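Local coordinates for protein thiosulfate reductase (Thermus thermophilus, PDB 2VPZ) that probably reduces sulfur compounds such as polysulfide or thiosulfate, using a molybdenum site held by two molybdopterin guanine dinucleotides and fed through an iron-sulfur cluster, at residues A246-P251 and A309-E314; L261-H266 and E299-H304. All blocks are in the same frame, centred on the assembly; numbering follows the deposited sequence.

Contact 1: residues A246-P251 and A309-E314; sequences AHRWLP and AQVIRE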
loop_
_atom_site.group_PDB
_atom_site.type_symbol
_atom_site.label_atom_id
_atom_site.label_comp_id
_atom_site.label_asym_id
_atom_site.label_seq_id
_atom_site.Cartn_x
_atom_site.Cartn_y
_atom_site.Cartn_z
ATOM N N ALA A 246 12.250 -14.841 6.786
ATOM C CA ALA A 246 13.512 -14.561 7.471
ATOM C C ALA A 246 14.130 -13.165 7.378
ATOM O O ALA A 246 13.959 -12.460 6.383
ATOM C CB ALA A 246 14.570 -15.627 7.016
ATOM N N HIS A 247 14.843 -12.770 8.431
ATOM C CA HIS A 247 15.525 -11.490 8.500
ATOM C C HIS A 247 16.815 -11.632 7.667
ATOM O O HIS A 247 17.157 -10.719 6.937
ATOM C CB HIS A 247 15.626 -11.139 9.984
ATOM C CG HIS A 247 14.341 -11.232 10.718
ATOM N ND1 HIS A 247 13.470 -10.189 10.836
ATOM C CD2 HIS A 247 13.700 -12.295 11.203
ATOM C CE1 HIS A 247 12.337 -10.607 11.361
ATOM N NE2 HIS A 247 12.455 -11.897 11.596
ATOM N N ARG A 248 17.444 -12.800 7.699
ATOM C CA ARG A 248 18.611 -13.071 6.845
ATOM C C ARG A 248 18.524 -14.409 6.054
ATOM O O ARG A 248 18.128 -15.428 6.616
ATOM C CB ARG A 248 19.915 -13.104 7.656
ATOM C CG ARG A 248 20.090 -11.977 8.658
ATOM C CD ARG A 248 21.367 -12.128 9.512
ATOM N NE ARG A 248 22.545 -11.556 8.861
ATOM C CZ ARG A 248 23.208 -10.469 9.261
ATOM N NH1 ARG A 248 22.821 -9.813 10.340
ATOM N NH2 ARG A 248 24.249 -10.017 8.561
ATOM N N TRP A 249 18.845 -14.405 4.755
ATOM C CA TRP A 249 18.918 -15.655 3.982
ATOM C C TRP A 249 20.408 -15.883 3.621
ATOM O O TRP A 249 20.988 -15.041 2.948
ATOM C CB TRP A 249 18.104 -15.634 2.659
ATOM C CG TRP A 249 18.316 -16.896 1.727
ATOM C CD1 TRP A 249 18.473 -18.209 2.122
ATOM C CD2 TRP A 249 18.351 -16.921 0.272
ATOM N NE1 TRP A 249 18.609 -19.026 1.012
ATOM C CE2 TRP A 249 18.545 -18.267 -0.128
ATOM C CE3 TRP A 249 18.245 -15.931 -0.724
ATOM C CZ2 TRP A 249 18.629 -18.653 -1.487
ATOM C CZ3 TRP A 249 18.331 -16.307 -2.089
ATOM C CH2 TRP A 249 18.529 -17.667 -2.447
ATOM N N LEU A 250 21.049 -16.963 4.087
ATOM C CA LEU A 250 22.444 -17.244 3.673
ATOM C C LEU A 250 22.401 -18.336 2.535
ATOM O O LEU A 250 22.244 -19.538 2.835
ATOM C CB LEU A 250 23.353 -17.704 4.856
ATOM C CG LEU A 250 23.242 -17.107 6.281
ATOM C CD1 LEU A 250 24.519 -17.382 7.136
ATOM C CD2 LEU A 250 22.983 -15.596 6.212
ATOM N N PRO A 251 22.507 -17.941 1.217
ATOM C CA PRO A 251 22.483 -18.942 0.130
ATOM C C PRO A 251 23.764 -19.796 0.005
ATOM O O PRO A 251 24.522 -19.659 -0.970
ATOM C CB PRO A 251 22.195 -18.155 -1.152
ATOM C CG PRO A 251 22.328 -16.680 -0.798
ATOM C CD PRO A 251 22.583 -16.567 0.711
ATOM N N ALA A 309 32.740 -13.254 4.816
ATOM C CA ALA A 309 33.246 -13.371 6.195
ATOM C C ALA A 309 32.581 -12.440 7.247
ATOM O O ALA A 309 32.469 -12.828 8.413
ATOM C CB ALA A 309 34.789 -13.202 6.226
ATOM N N GLN A 310 32.145 -11.239 6.841
ATOM C CA GLN A 310 31.468 -10.256 7.735
ATOM C C GLN A 310 30.125 -10.855 8.201
ATOM O O GLN A 310 29.804 -10.860 9.410
ATOM C CB GLN A 310 31.259 -8.889 7.042
ATOM C CG GLN A 310 30.563 -7.776 7.899
ATOM C CD GLN A 310 31.372 -7.272 9.119
ATOM O OE1 GLN A 310 31.738 -8.052 10.013
ATOM N NE2 GLN A 310 31.638 -5.956 9.159
ATOM N N VAL A 311 29.357 -11.366 7.241
ATOM C CA VAL A 311 28.093 -12.042 7.515
ATOM C C VAL A 311 28.346 -13.217 8.501
ATOM O O VAL A 311 27.635 -13.320 9.495
ATOM C CB VAL A 311 27.434 -12.558 6.193
ATOM C CG1 VAL A 311 26.170 -13.400 6.501
ATOM C CG2 VAL A 311 27.089 -11.370 5.299
ATOM N N ILE A 312 29.352 -14.072 8.283
ATOM C CA ILE A 312 29.608 -15.185 9.233
ATOM C C ILE A 312 29.837 -14.719 10.697
ATOM O O ILE A 312 29.324 -15.323 11.652
ATOM C CB ILE A 312 30.786 -16.107 8.757
ATOM C CG1 ILE A 312 30.445 -16.675 7.368
ATOM C CG2 ILE A 312 31.084 -17.180 9.850
ATOM C CD1 ILE A 312 31.439 -17.643 6.719
ATOM N N ARG A 313 30.590 -13.632 10.841
ATOM C CA ARG A 313 30.881 -12.956 12.113
ATOM C C ARG A 313 29.639 -12.335 12.776
ATOM O O ARG A 313 29.354 -12.588 13.957
ATOM C CB ARG A 313 31.905 -11.846 11.917
ATOM C CG ARG A 313 33.256 -12.262 12.333
ATOM C CD ARG A 313 34.274 -11.169 12.423
ATOM N NE ARG A 313 35.526 -11.843 12.178
ATOM C CZ ARG A 313 36.114 -11.921 10.997
ATOM N NH1 ARG A 313 35.574 -11.321 9.945
ATOM N NH2 ARG A 313 37.188 -12.686 10.857
ATOM N N GLU A 314 28.942 -11.491 12.020
ATOM C CA GLU A 314 27.707 -10.823 12.460
ATOM C C GLU A 314 26.669 -11.844 12.967
ATOM O O GLU A 314 26.074 -11.645 14.032
ATOM C CB GLU A 314 27.100 -9.981 11.324
ATOM C CG GLU A 314 27.483 -8.493 11.298
ATOM C CD GLU A 314 27.145 -7.760 9.971
ATOM O OE1 GLU A 314 26.050 -7.986 9.390
ATOM O OE2 GLU A 314 27.989 -6.942 9.533
#
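R248 and E314 supply the polar half of this contact between an edge strand and a helix. NH2 of R248 donates to OE1 of E314 at 2.8 Å, with an N-H...O angle of 165°, so a nearly straight hydrogen bond and a salt bridge coincide. The carboxylate oxygen lies close to the guanidinium plane, as an N-H donor favours, and is met on its anti side, somewhat out of the carboxylate plane. The two flat groups are inclined by 67°, and across this contact the arginine uses OE1 alone, not a two-pronged bridge. Arginine suits the position because it is long enough to span the gap, and the bend in its chain at chi3 (86°) turns the guanidinium toward the carboxylate of E314. NH1 forms a second salt bridge with E318, one helical turn beyond E314, so two carboxylates fix the rotation of the group. A leucine here would probably leave E314 and E318 without their shared positive mate and set both carboxylates free to turn.

The apolar half lies beside this bridge. CD2 of L250 meets CG1 of V311 at 3.9 Å, the two side chains lying alongside each other and pointing opposite ways. L250 is buried and also touches V235, I307 and W264, a setting that suits a flexible hydrocarbon; V311, short and branched, also brings its CG1 to 4.4 Å from NH2 of R248.

Strand 248-250 bonds through its backbone to V234 of the neighbouring strand and ends a four-stranded parallel sheet. A helix laid over one face of a parallel sheet, here at its edge strand, is characteristic of an alpha/beta domain, consistent with the molybdopterin oxidoreductase family.

Contact 2: residues L261-H266 and E299-H304; sequences LLAWIH and EWAEKH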
loop_
_atom_site.group_PDB
_atom_site.type_symbol
_atom_site.label_atom_id
_atom_site.label_comp_id
_atom_site.label_asym_id
_atom_site.label_seq_id
_atom_site.Cartn_x
_atom_site.Cartn_y
_atom_site.Cartn_z
ATOM N N LEU A 261 29.430 -24.002 10.462
ATOM C CA LEU A 261 29.249 -24.319 11.888
ATOM C C LEU A 261 30.610 -24.234 12.659
ATOM O O LEU A 261 30.668 -23.620 13.717
ATOM C CB LEU A 261 28.550 -25.683 12.083
ATOM C CG LEU A 261 27.046 -25.670 11.717
ATOM C CD1 LEU A 261 26.542 -27.090 11.384
ATOM C CD2 LEU A 261 26.226 -25.036 12.857
ATOM N N LEU A 262 31.689 -24.814 12.126
ATOM C CA LEU A 262 33.022 -24.734 12.773
ATOM C C LEU A 262 33.521 -23.270 12.965
ATOM O O LEU A 262 34.097 -22.937 14.009
ATOM C CB LEU A 262 34.095 -25.541 11.996
ATOM C CG LEU A 262 33.927 -27.067 11.920
ATOM C CD1 LEU A 262 34.968 -27.669 10.977
ATOM C CD2 LEU A 262 34.036 -27.697 13.319
ATOM N N ALA A 263 33.299 -22.414 11.963
ATOM C CA ALA A 263 33.699 -20.992 12.011
ATOM C C ALA A 263 32.846 -20.161 13.000
ATOM O O ALA A 263 33.274 -19.102 13.467
ATOM C CB ALA A 263 33.676 -20.340 10.587
ATOM N N TRP A 264 31.636 -20.618 13.300
ATOM C CA TRP A 264 30.799 -19.948 14.290
ATOM C C TRP A 264 31.292 -20.414 15.678
ATOM O O TRP A 264 31.322 -19.629 16.631
ATOM C CB TRP A 264 29.305 -20.263 14.118
ATOM C CG TRP A 264 28.577 -19.442 13.064
ATOM C CD1 TRP A 264 29.000 -18.271 12.478
ATOM C CD2 TRP A 264 27.295 -19.731 12.479
ATOM N NE1 TRP A 264 28.064 -17.832 11.570
ATOM C CE2 TRP A 264 27.010 -18.703 11.551
ATOM C CE3 TRP A 264 26.360 -20.763 12.654
ATOM C CZ2 TRP A 264 25.817 -18.677 10.790
ATOM C CZ3 TRP A 264 25.172 -20.746 11.906
ATOM C CH2 TRP A 264 24.915 -19.704 10.982
ATOM N N ILE A 265 31.662 -21.689 15.790
ATOM C CA ILE A 265 32.192 -22.270 17.043
ATOM C C ILE A 265 33.462 -21.442 17.368
ATOM O O ILE A 265 33.657 -20.981 18.496
ATOM C CB ILE A 265 32.555 -23.833 16.893
ATOM C CG1 ILE A 265 31.314 -24.720 17.118
ATOM C CG2 ILE A 265 33.684 -24.202 17.880
ATOM C CD1 ILE A 265 31.447 -26.163 16.539
ATOM N N HIS A 266 34.304 -21.245 16.358
ATOM C CA HIS A 266 35.515 -20.423 16.479
ATOM C C HIS A 266 35.209 -18.975 16.954
ATOM O O HIS A 266 35.893 -18.464 17.840
ATOM C CB HIS A 266 36.300 -20.339 15.133
ATOM C CG HIS A 266 37.466 -19.409 15.117
ATOM N ND1 HIS A 266 38.746 -19.833 14.863
ATOM C CD2 HIS A 266 37.547 -18.093 15.306
ATOM C CE1 HIS A 266 39.574 -18.813 14.911
ATOM N NE2 HIS A 266 38.862 -17.739 15.181
ATOM N N GLU A 299 37.345 -16.310 7.525
ATOM C CA GLU A 299 37.973 -16.161 6.191
ATOM C C GLU A 299 38.231 -17.562 5.570
ATOM O O GLU A 299 38.120 -17.732 4.351
ATOM C CB GLU A 299 39.263 -15.302 6.199
ATOM C CG GLU A 299 39.557 -14.446 7.461
ATOM C CD GLU A 299 38.623 -13.236 7.663
ATOM O OE1 GLU A 299 38.484 -12.403 6.733
ATOM O OE2 GLU A 299 38.056 -13.120 8.768
ATOM N N TRP A 300 38.569 -18.556 6.389
ATOM C CA TRP A 300 38.741 -19.944 5.895
ATOM C C TRP A 300 37.344 -20.477 5.410
ATOM O O TRP A 300 37.254 -21.128 4.359
ATOM C CB TRP A 300 39.291 -20.858 7.014
ATOM C CG TRP A 300 39.123 -22.370 6.756
ATOM C CD1 TRP A 300 39.948 -23.183 6.027
ATOM C CD2 TRP A 300 38.048 -23.218 7.228
ATOM N NE1 TRP A 300 39.457 -24.473 6.022
ATOM C CE2 TRP A 300 38.301 -24.525 6.755
ATOM C CE3 TRP A 300 36.907 -22.995 8.020
ATOM C CZ2 TRP A 300 37.435 -25.621 7.030
ATOM C CZ3 TRP A 300 36.037 -24.085 8.299
ATOM C CH2 TRP A 300 36.322 -25.380 7.805
ATOM N N ALA A 301 36.278 -20.178 6.168
ATOM C CA ALA A 301 34.882 -20.577 5.875
ATOM C C ALA A 301 34.289 -19.963 4.596
ATOM O O ALA A 301 33.716 -20.664 3.765
ATOM C CB ALA A 301 33.946 -20.241 7.089
ATOM N N GLU A 302 34.430 -18.656 4.444
ATOM C CA GLU A 302 33.925 -17.912 3.276
ATOM C C GLU A 302 34.397 -18.433 1.897
ATOM O O GLU A 302 33.766 -18.226 0.849
ATOM C CB GLU A 302 34.325 -16.428 3.399
ATOM C CG GLU A 302 34.854 -15.796 2.111
ATOM C CD GLU A 302 34.842 -14.271 2.129
ATOM O OE1 GLU A 302 34.210 -13.691 1.224
ATOM O OE2 GLU A 302 35.460 -13.670 3.038
ATOM N N LYS A 303 35.530 -19.104 1.943
ATOM C CA LYS A 303 36.248 -19.665 0.812
ATOM C C LYS A 303 35.554 -20.932 0.263
ATOM O O LYS A 303 35.483 -21.144 -0.955
ATOM C CB LYS A 303 37.675 -19.903 1.317
ATOM C CG LYS A 303 38.767 -20.289 0.358
ATOM C CD LYS A 303 39.946 -20.893 1.164
ATOM C CE LYS A 303 40.756 -21.924 0.352
ATOM N NZ LYS A 303 40.895 -21.529 -1.092
ATOM N N HIS A 304 35.032 -21.754 1.169
ATOM C CA HIS A 304 34.322 -22.995 0.826
ATOM C C HIS A 304 32.776 -22.812 0.817
ATOM O O HIS A 304 32.058 -23.362 -0.015
ATOM C CB HIS A 304 34.634 -24.147 1.843
ATOM C CG HIS A 304 36.086 -24.463 2.060
ATOM N ND1 HIS A 304 36.866 -25.093 1.129
ATOM C CD2 HIS A 304 36.886 -24.256 3.122
ATOM C CE1 HIS A 304 38.085 -25.260 1.597
ATOM N NE2 HIS A 304 38.122 -24.757 2.810
#
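W300 reaches across to L262 in a close helix-to-helix packing, helix 298-305 lying against helix 257-270 within the alpha/beta region of the enzyme. Its CB leaves the backbone in the direction of the partner helix, and CG is anti to the backbone N (chi1 163°), which swings the indole out alongside that helix. Midway along, one face of the indole carries CD2 of H304, one turn on, 3.8 Å above the plane and displaced to the rim; the ring of F296 also meets the indole. At the far end CH2 arrives at CD1 of L262, 4.1 Å away, the two side chains crossing at a slant. Tryptophan suits this place because its large flat indole carries apolar carbon across to the leucine, while L262 offers a methyl of its branched tip, and its side chain also packs on F296 and L605.

Beside this reach the helices come close enough for only small residues. The CA atoms of A263 and A301 are 6.3 Å apart, a separation that leaves little room for anything bulkier. Both alanines are buried, and their methyls meet directly, CB of A263 to CB of A301 at 3.5 Å.

In the fold
Contact 1 and contact 2 have centres about 12 Å apart on the same side of the chain's centre, both in the molybdopterin oxidoreductase part of the chain. In sequence the order is 246-251, 261-266, 299-304, 309-314, so contact 2 is enclosed by contact 1: strand 248-250 leads into helix 257-270, and helix 298-305 into helix 309-320. The two also touch, CD1 of I312 packing 3.6 Å from CB of A301. Together they join the edge strand of the parallel sheet to helices 257-270 and 309-320, with helix 298-305 packed on both, away from the iron-sulfur and molybdenum sites, though the side chain of L250 is about 8 Å from a bound dinucleotide cofactor.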